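Local coordinates for protein angiotensin-converting enzyme (Anopheles gambiae, PDB 6S1Y) that probably acts as a zinc-dependent peptidyl-dipeptidase, trimming peptides from their C-terminal ends, and here holds a gamma-glutamyl peptide in its active site, at residues Val426-Phe431 and Val499-Gln504; Leu432-Thr437 and Val492-Tyr497. One frame throughout, in Å; residues are numbered along the deposited sequence.

Contact 1 of 2, residues Val426-Phe431 and Val499-Gln504; sequences VTKLVF and VSYVIQ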
loop_
_atom_site.group_PDB
_atom_site.type_symbol
_atom_site.label_atom_id
_atom_site.label_comp_id
_atom_site.label_asym_id
_atom_site.label_seq_id
_atom_site.Cartn_x
_atom_site.Cartn_y
_atom_site.Cartn_z
ATOM N N VAL A 426 12.540 -10.306 -2.992
ATOM C CA VAL A 426 11.496 -10.434 -3.993
ATOM C C VAL A 426 10.143 -10.063 -3.416
ATOM O O VAL A 426 9.195 -9.828 -4.168
ATOM C CB VAL A 426 11.454 -11.848 -4.609
ATOM C CG1 VAL A 426 12.720 -12.101 -5.403
ATOM C CG2 VAL A 426 11.278 -12.931 -3.555
ATOM N N THR A 427 10.032 -10.011 -2.091
ATOM C CA THR A 427 8.796 -9.614 -1.435
ATOM C C THR A 427 8.688 -8.103 -1.363
ATOM O O THR A 427 7.633 -7.542 -1.649
ATOM C CB THR A 427 8.719 -10.195 -0.009
ATOM O OG1 THR A 427 8.791 -11.625 -0.054
ATOM C CG2 THR A 427 7.427 -9.753 0.677
ATOM N N LYS A 428 9.775 -7.434 -0.972
ATOM C CA LYS A 428 9.746 -6.016 -0.628
ATOM C C LYS A 428 10.570 -5.127 -1.544
ATOM O O LYS A 428 10.117 -4.044 -1.898
ATOM C CB LYS A 428 10.220 -5.803 0.829
ATOM C CG LYS A 428 9.452 -6.692 1.840
ATOM C CD LYS A 428 9.445 -6.141 3.249
ATOM C CE LYS A 428 8.579 -4.869 3.363
ATOM N NZ LYS A 428 7.095 -5.073 3.494
ATOM N N LEU A 429 11.776 -5.530 -1.940
ATOM C CA LEU A 429 12.590 -4.584 -2.688
ATOM C C LEU A 429 11.972 -4.282 -4.046
ATOM O O LEU A 429 11.975 -3.130 -4.481
ATOM C CB LEU A 429 14.014 -5.100 -2.843
ATOM C CG LEU A 429 14.892 -4.100 -3.582
ATOM C CD1 LEU A 429 15.152 -2.881 -2.719
ATOM C CD2 LEU A 429 16.185 -4.742 -3.979
ATOM N N VAL A 430 11.429 -5.298 -4.734
ATOM C CA VAL A 430 10.912 -5.084 -6.078
ATOM C C VAL A 430 9.701 -4.156 -6.105
ATOM O O VAL A 430 9.315 -3.661 -7.179
ATOM C CB VAL A 430 10.538 -6.421 -6.748
ATOM C CG1 VAL A 430 11.721 -7.378 -6.739
ATOM C CG2 VAL A 430 9.359 -7.037 -6.072
ATOM N N PHE A 431 9.071 -3.920 -4.961
ATOM C CA PHE A 431 7.839 -3.123 -4.920
ATOM C C PHE A 431 8.123 -1.632 -5.101
ATOM O O PHE A 431 7.282 -0.896 -5.634
ATOM C CB PHE A 431 7.118 -3.434 -3.597
ATOM C CG PHE A 431 5.921 -2.577 -3.333
ATOM C CD1 PHE A 431 4.698 -2.882 -3.890
ATOM C CD2 PHE A 431 6.014 -1.495 -2.489
ATOM C CE1 PHE A 431 3.603 -2.095 -3.653
ATOM C CE2 PHE A 431 4.916 -0.690 -2.256
ATOM C CZ PHE A 431 3.718 -0.997 -2.843
ATOM N N VAL A 499 6.843 5.726 0.014
ATOM C CA VAL A 499 7.419 6.339 1.206
ATOM C C VAL A 499 7.484 5.327 2.339
ATOM O O VAL A 499 8.515 5.182 3.009
ATOM C CB VAL A 499 6.605 7.588 1.593
ATOM C CG1 VAL A 499 7.121 8.207 2.866
ATOM C CG2 VAL A 499 6.689 8.605 0.491
ATOM N N SER A 500 6.392 4.591 2.556
ATOM C CA SER A 500 6.384 3.546 3.573
ATOM C C SER A 500 7.536 2.565 3.405
ATOM O O SER A 500 8.178 2.167 4.378
ATOM C CB SER A 500 5.069 2.776 3.517
ATOM O OG SER A 500 5.174 1.628 4.335
ATOM N N TYR A 501 7.762 2.094 2.180
ATOM C CA TYR A 501 8.768 1.056 1.976
ATOM C C TYR A 501 10.181 1.581 2.214
ATOM O O TYR A 501 11.062 0.794 2.571
ATOM C CB TYR A 501 8.609 0.438 0.584
ATOM C CG TYR A 501 7.695 -0.770 0.614
ATOM C CD1 TYR A 501 6.359 -0.643 0.974
ATOM C CD2 TYR A 501 8.173 -2.042 0.321
ATOM C CE1 TYR A 501 5.515 -1.741 1.033
ATOM C CE2 TYR A 501 7.320 -3.162 0.377
ATOM C CZ TYR A 501 6.003 -2.994 0.747
ATOM O OH TYR A 501 5.163 -4.069 0.806
ATOM N N VAL A 502 10.402 2.886 2.100
ATOM C CA VAL A 502 11.665 3.471 2.539
ATOM C C VAL A 502 11.695 3.650 4.063
ATOM O O VAL A 502 12.575 3.122 4.753
ATOM C CB VAL A 502 11.908 4.817 1.836
ATOM C CG1 VAL A 502 13.228 5.428 2.343
ATOM C CG2 VAL A 502 11.905 4.664 0.326
ATOM N N ILE A 503 10.751 4.427 4.610
ATOM C CA ILE A 503 10.890 4.827 6.014
ATOM C C ILE A 503 10.656 3.661 6.952
ATOM O O ILE A 503 11.168 3.661 8.078
ATOM C CB ILE A 503 9.941 5.986 6.405
ATOM C CG1 ILE A 503 8.485 5.534 6.409
ATOM C CG2 ILE A 503 10.143 7.147 5.474
ATOM C CD1 ILE A 503 7.523 6.664 6.677
ATOM N N GLN A 504 9.886 2.656 6.537
ATOM C CA GLN A 504 9.668 1.548 7.455
ATOM C C GLN A 504 10.989 0.908 7.870
ATOM O O GLN A 504 11.077 0.320 8.961
ATOM C CB GLN A 504 8.725 0.502 6.863
ATOM C CG GLN A 504 9.305 -0.381 5.762
ATOM C CD GLN A 504 8.237 -1.333 5.175
ATOM O OE1 GLN A 504 8.371 -2.540 5.243
ATOM N NE2 GLN A 504 7.185 -0.763 4.607
#

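Contact 2 of 2, residues Leu432-Thr437 and Val492-Tyr497; sequences LPFAYT and VEYLRY. With KSN ((2~{S})-2-[[(4~{S})-4-azanyl-5-oxidanyl-5-oxidanylidene-pentanoyl]amino]pentanedioic acid), chain H.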
loop_
_atom_site.group_PDB
_atom_site.type_symbol
_atom_site.label_atom_id
_atom_site.label_comp_id
_atom_site.label_asym_id
_atom_site.label_seq_id
_atom_site.Cartn_x
_atom_site.Cartn_y
_atom_site.Cartn_z
ATOM N N LEU A 432 9.289 -1.165 -4.706
ATOM C CA LEU A 432 9.562 0.272 -4.782
ATOM C C LEU A 432 9.503 0.818 -6.196
ATOM O O LEU A 432 8.773 1.800 -6.423
ATOM C CB LEU A 432 10.911 0.566 -4.115
ATOM C CG LEU A 432 10.774 0.429 -2.594
ATOM C CD1 LEU A 432 11.930 -0.270 -1.997
ATOM C CD2 LEU A 432 10.625 1.796 -1.957
ATOM N N PRO A 433 10.190 0.244 -7.184
ATOM C CA PRO A 433 9.988 0.724 -8.558
ATOM C C PRO A 433 8.544 0.649 -9.002
ATOM O O PRO A 433 8.073 1.543 -9.716
ATOM C CB PRO A 433 10.895 -0.196 -9.393
ATOM C CG PRO A 433 11.910 -0.760 -8.369
ATOM C CD PRO A 433 11.158 -0.860 -7.097
ATOM N N PHE A 434 7.819 -0.398 -8.625
ATOM C CA PHE A 434 6.410 -0.464 -8.973
ATOM C C PHE A 434 5.654 0.723 -8.396
ATOM O O PHE A 434 4.934 1.417 -9.114
ATOM C CB PHE A 434 5.797 -1.763 -8.460
ATOM C CG PHE A 434 4.308 -1.837 -8.650
ATOM C CD1 PHE A 434 3.770 -2.285 -9.852
ATOM C CD2 PHE A 434 3.455 -1.473 -7.636
ATOM C CE1 PHE A 434 2.410 -2.372 -10.024
ATOM C CE2 PHE A 434 2.092 -1.550 -7.802
ATOM C CZ PHE A 434 1.566 -2.002 -8.996
ATOM N N ALA A 435 5.761 0.935 -7.078
ATOM C CA ALA A 435 5.002 2.005 -6.428
ATOM C C ALA A 435 5.348 3.352 -7.046
ATOM O O ALA A 435 4.461 4.171 -7.300
ATOM C CB ALA A 435 5.283 2.005 -4.926
ATOM N N TYR A 436 6.633 3.573 -7.341
ATOM C CA TYR A 436 7.071 4.802 -7.995
ATOM C C TYR A 436 6.345 5.030 -9.321
ATOM O O TYR A 436 5.853 6.132 -9.582
ATOM C CB TYR A 436 8.587 4.743 -8.226
ATOM C CG TYR A 436 9.188 5.922 -8.963
ATOM C CD1 TYR A 436 9.273 7.181 -8.369
ATOM C CD2 TYR A 436 9.726 5.769 -10.244
ATOM C CE1 TYR A 436 9.859 8.250 -9.052
ATOM C CE2 TYR A 436 10.301 6.818 -10.912
ATOM C CZ TYR A 436 10.361 8.062 -10.325
ATOM O OH TYR A 436 10.951 9.110 -11.017
ATOM N N THR A 437 6.266 4.001 -10.171
ATOM C CA THR A 437 5.705 4.203 -11.501
ATOM C C THR A 437 4.215 4.528 -11.457
ATOM O O THR A 437 3.701 5.171 -12.371
ATOM C CB THR A 437 5.911 2.971 -12.387
ATOM O OG1 THR A 437 5.377 1.826 -11.725
ATOM C CG2 THR A 437 7.375 2.722 -12.664
ATOM N N VAL A 492 -7.003 6.146 -5.006
ATOM C CA VAL A 492 -6.190 6.153 -3.797
ATOM C C VAL A 492 -4.763 6.464 -4.215
ATOM O O VAL A 492 -4.171 5.731 -5.015
ATOM C CB VAL A 492 -6.263 4.816 -3.041
ATOM C CG1 VAL A 492 -5.346 4.857 -1.855
ATOM C CG2 VAL A 492 -7.709 4.515 -2.610
ATOM N N GLU A 493 -4.228 7.571 -3.702
ATOM C CA GLU A 493 -2.825 7.923 -3.898
ATOM C C GLU A 493 -1.931 6.730 -3.569
ATOM O O GLU A 493 -2.208 5.979 -2.631
ATOM C CB GLU A 493 -2.501 9.125 -2.999
ATOM C CG GLU A 493 -1.177 9.772 -3.257
ATOM C CD GLU A 493 -0.124 9.335 -2.265
ATOM O OE1 GLU A 493 -0.280 8.264 -1.649
ATOM O OE2 GLU A 493 0.866 10.075 -2.119
ATOM N N TYR A 494 -0.868 6.529 -4.368
ATOM C CA TYR A 494 -0.018 5.352 -4.181
ATOM C C TYR A 494 1.383 5.671 -3.695
ATOM O O TYR A 494 2.075 4.764 -3.216
ATOM C CB TYR A 494 0.092 4.533 -5.478
ATOM C CG TYR A 494 0.258 3.032 -5.252
ATOM C CD1 TYR A 494 -0.826 2.238 -4.918
ATOM C CD2 TYR A 494 1.501 2.414 -5.386
ATOM C CE1 TYR A 494 -0.685 0.881 -4.722
ATOM C CE2 TYR A 494 1.650 1.067 -5.199
ATOM C CZ TYR A 494 0.557 0.305 -4.855
ATOM O OH TYR A 494 0.732 -1.031 -4.668
ATOM N N LEU A 495 1.821 6.925 -3.779
ATOM C CA LEU A 495 3.149 7.264 -3.272
ATOM C C LEU A 495 3.280 6.963 -1.780
ATOM O O LEU A 495 4.389 6.711 -1.301
ATOM C CB LEU A 495 3.467 8.735 -3.547
ATOM C CG LEU A 495 4.943 9.062 -3.276
ATOM C CD1 LEU A 495 5.789 8.668 -4.469
ATOM C CD2 LEU A 495 5.134 10.529 -2.937
ATOM N N ARG A 496 2.170 6.975 -1.039
ATOM C CA ARG A 496 2.205 6.545 0.363
ATOM C C ARG A 496 2.975 5.235 0.539
ATOM O O ARG A 496 3.691 5.057 1.535
ATOM C CB ARG A 496 0.779 6.377 0.903
ATOM C CG ARG A 496 -0.102 5.441 0.082
ATOM C CD ARG A 496 -1.568 5.494 0.529
ATOM N NE ARG A 496 -2.185 6.798 0.301
ATOM C CZ ARG A 496 -3.420 7.113 0.697
ATOM N NH1 ARG A 496 -4.150 6.213 1.316
ATOM N NH2 ARG A 496 -3.920 8.332 0.477
ATOM N N TYR A 497 2.822 4.289 -0.407
ATOM C CA TYR A 497 3.455 2.983 -0.232
ATOM C C TYR A 497 4.944 3.043 -0.568
ATOM O O TYR A 497 5.759 2.393 0.086
ATOM C CB TYR A 497 2.731 1.927 -1.070
ATOM C CG TYR A 497 1.240 1.824 -0.772
ATOM C CD1 TYR A 497 0.765 1.110 0.341
ATOM C CD2 TYR A 497 0.308 2.435 -1.595
ATOM C CE1 TYR A 497 -0.589 1.021 0.609
ATOM C CE2 TYR A 497 -1.048 2.362 -1.321
ATOM C CZ TYR A 497 -1.488 1.657 -0.220
ATOM O OH TYR A 497 -2.838 1.565 0.032
HETATM C C10 KSN H . -7.925 2.075 1.063
HETATM C C13 KSN H . -4.220 -0.317 2.535
HETATM C C17 KSN H . -1.316 -3.296 -2.512
HETATM C C02 KSN H . -0.731 -3.118 -1.106
HETATM C C03 KSN H . -1.616 -2.361 -0.105
HETATM C C04 KSN H . -3.105 -2.299 -0.406
HETATM C C05 KSN H . -4.027 -2.928 0.671
HETATM C C07 KSN H . -5.120 -0.681 1.328
HETATM C C08 KSN H . -6.522 -0.092 1.412
HETATM C C09 KSN H . -6.538 1.443 1.295
HETATM N N01 KSN H . 0.555 -2.415 -1.176
HETATM N N06 KSN H . -5.009 -2.142 1.432
HETATM O O11 KSN H . -8.876 1.355 0.627
HETATM O O12 KSN H . -8.133 3.317 1.288
HETATM O O14 KSN H . -4.286 -1.039 3.567
HETATM O O15 KSN H . -3.414 0.633 2.500
HETATM O O16 KSN H . -3.991 -4.109 0.847
HETATM O O18 KSN H . -2.056 -4.296 -2.718
HETATM O O19 KSN H . -1.101 -2.516 -3.478
#

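Contact 1 of 2, residues Val426-Phe431 and Val499-Gln504
Tyr501 presents one ring face to Phe431 and the other to Gln504, while the backbone of Lys428 lies at its edge. Phe431 CD2 stands over the centre of the Tyr501 ring, 3.3 Å above its plane, and Gln504 NE2 lies beyond the opposite face, displaced toward the rim. The two segments are parts of the mostly helical zinc-peptidase fold of the angiotensin-converting enzyme family: 426-431 runs from the C-terminal part of helix 414-429 toward helix 431-447, and 499-504 lies on helix 495-514. The aromatic pair is oblique, with ring planes at 39° and centroids 4.3 Å apart, and Phe431 CE2 comes within 3.5 Å of Tyr501 CE1. In return, the Tyr501 hydroxyl sits over the rim of one Phe431 face. Phe431 reaches this place with CG anti to its backbone N (chi1 173°), which swings the ring across the tyrosine side chain at about a right angle. Lys428 bends at its two outermost torsions, bringing CE above the rim of the ring, on the same face as the glutamine amide, 3.7 Å from Tyr501 CE2. From there Lys428 NZ gives a weak hydrogen bond to Tyr501 OH (3.5 Å), coming from above the ring plane; its approach to Gln504 OE1 is too poorly angled to count as another. The amide nitrogen of Gln504 bonds Asp389 of helix 381-395, its main anchor above the ring, and Ser500 O and OG, one turn back, add only weak bonds. Ser500 also touches Glu385, a zinc ligand, and the Tyr501 side chain comes to about 9 Å from the zinc ion. Opposite the amide's nitrogen, Gln504 OE1 faces the aliphatic end of the lysine, 3.0 Å from Lys428 CE.

Contact 2 of 2, residues Leu432-Thr437 and Val492-Tyr497
Tyr494 and Ala435 meet where the chain turning into helix 495-514 lies against helix 431-447. The tyrosine starts from a CB pointing toward the other segment, and its CD2 reaches Ala435 CA at 3.7 Å, so the alanine backbone lies at the ring edge, near its plane. One atom further out, Tyr494 CE2 meets both Ala435 CB and Phe434, the latter at 3.7 Å to Phe434 CE2. The two aromatic side chains cross at about a right angle, their planes at 79°, in an oblique pair. Over one Tyr494 face, Tyr497 CD2 sits above the ring centre, while CE1, on the ring's ligand side, approaches O19 of the bound gamma-glutamyl peptide. At the tip, Tyr494 OH lies at the edge of the Phe434 ring, in its plane, and donates to ligand O19 over 2.6 Å. Behind this ring the turn is fixed by Glu493 OE1, which caps Arg496 N (2.8 Å, 159°) and takes a salt-bridging bond from Arg496 NE on the opposite face of its carboxylate. Asp439 of helix 431-447 receives the backbone N-H groups of Tyr494 and Leu495. Tyr497 carries the second ligand bond, from its OH to O15 (2.7 Å), with O15 at the ring edge. The peptide is thus gripped through two different carboxylates by two phenols three residues apart. Tyr494, with Gln255 and Lys485 also bonded to the ligand, is consistent with the site that holds a substrate's C-terminal carboxylate in ACE relatives, while Tyr497 holds the other carboxylate near the zinc.

In the fold
Contact 1 and contact 2 share helix 495-514 and use successive parts of the chain on the other side; contact 2 is nested inside the loop closed by contact 1, and their centres are about 10 Å apart. Phe431 joins them: its CE1 lies 3.2 Å from Tyr494 OH and its CZ 3.6 Å from Tyr497 CB, and its side chain is about 4 Å from the ligand. Leu432 CD2 closes the other seam, 3.5 Å from Tyr501 CB. Tyr497 comes to about 4 Å from the zinc held by His357, His361 and Glu385. Contact 2 supplies the two tyrosines that bond the ligand; contact 1 reaches the pocket through Phe431, while its remainder lies behind.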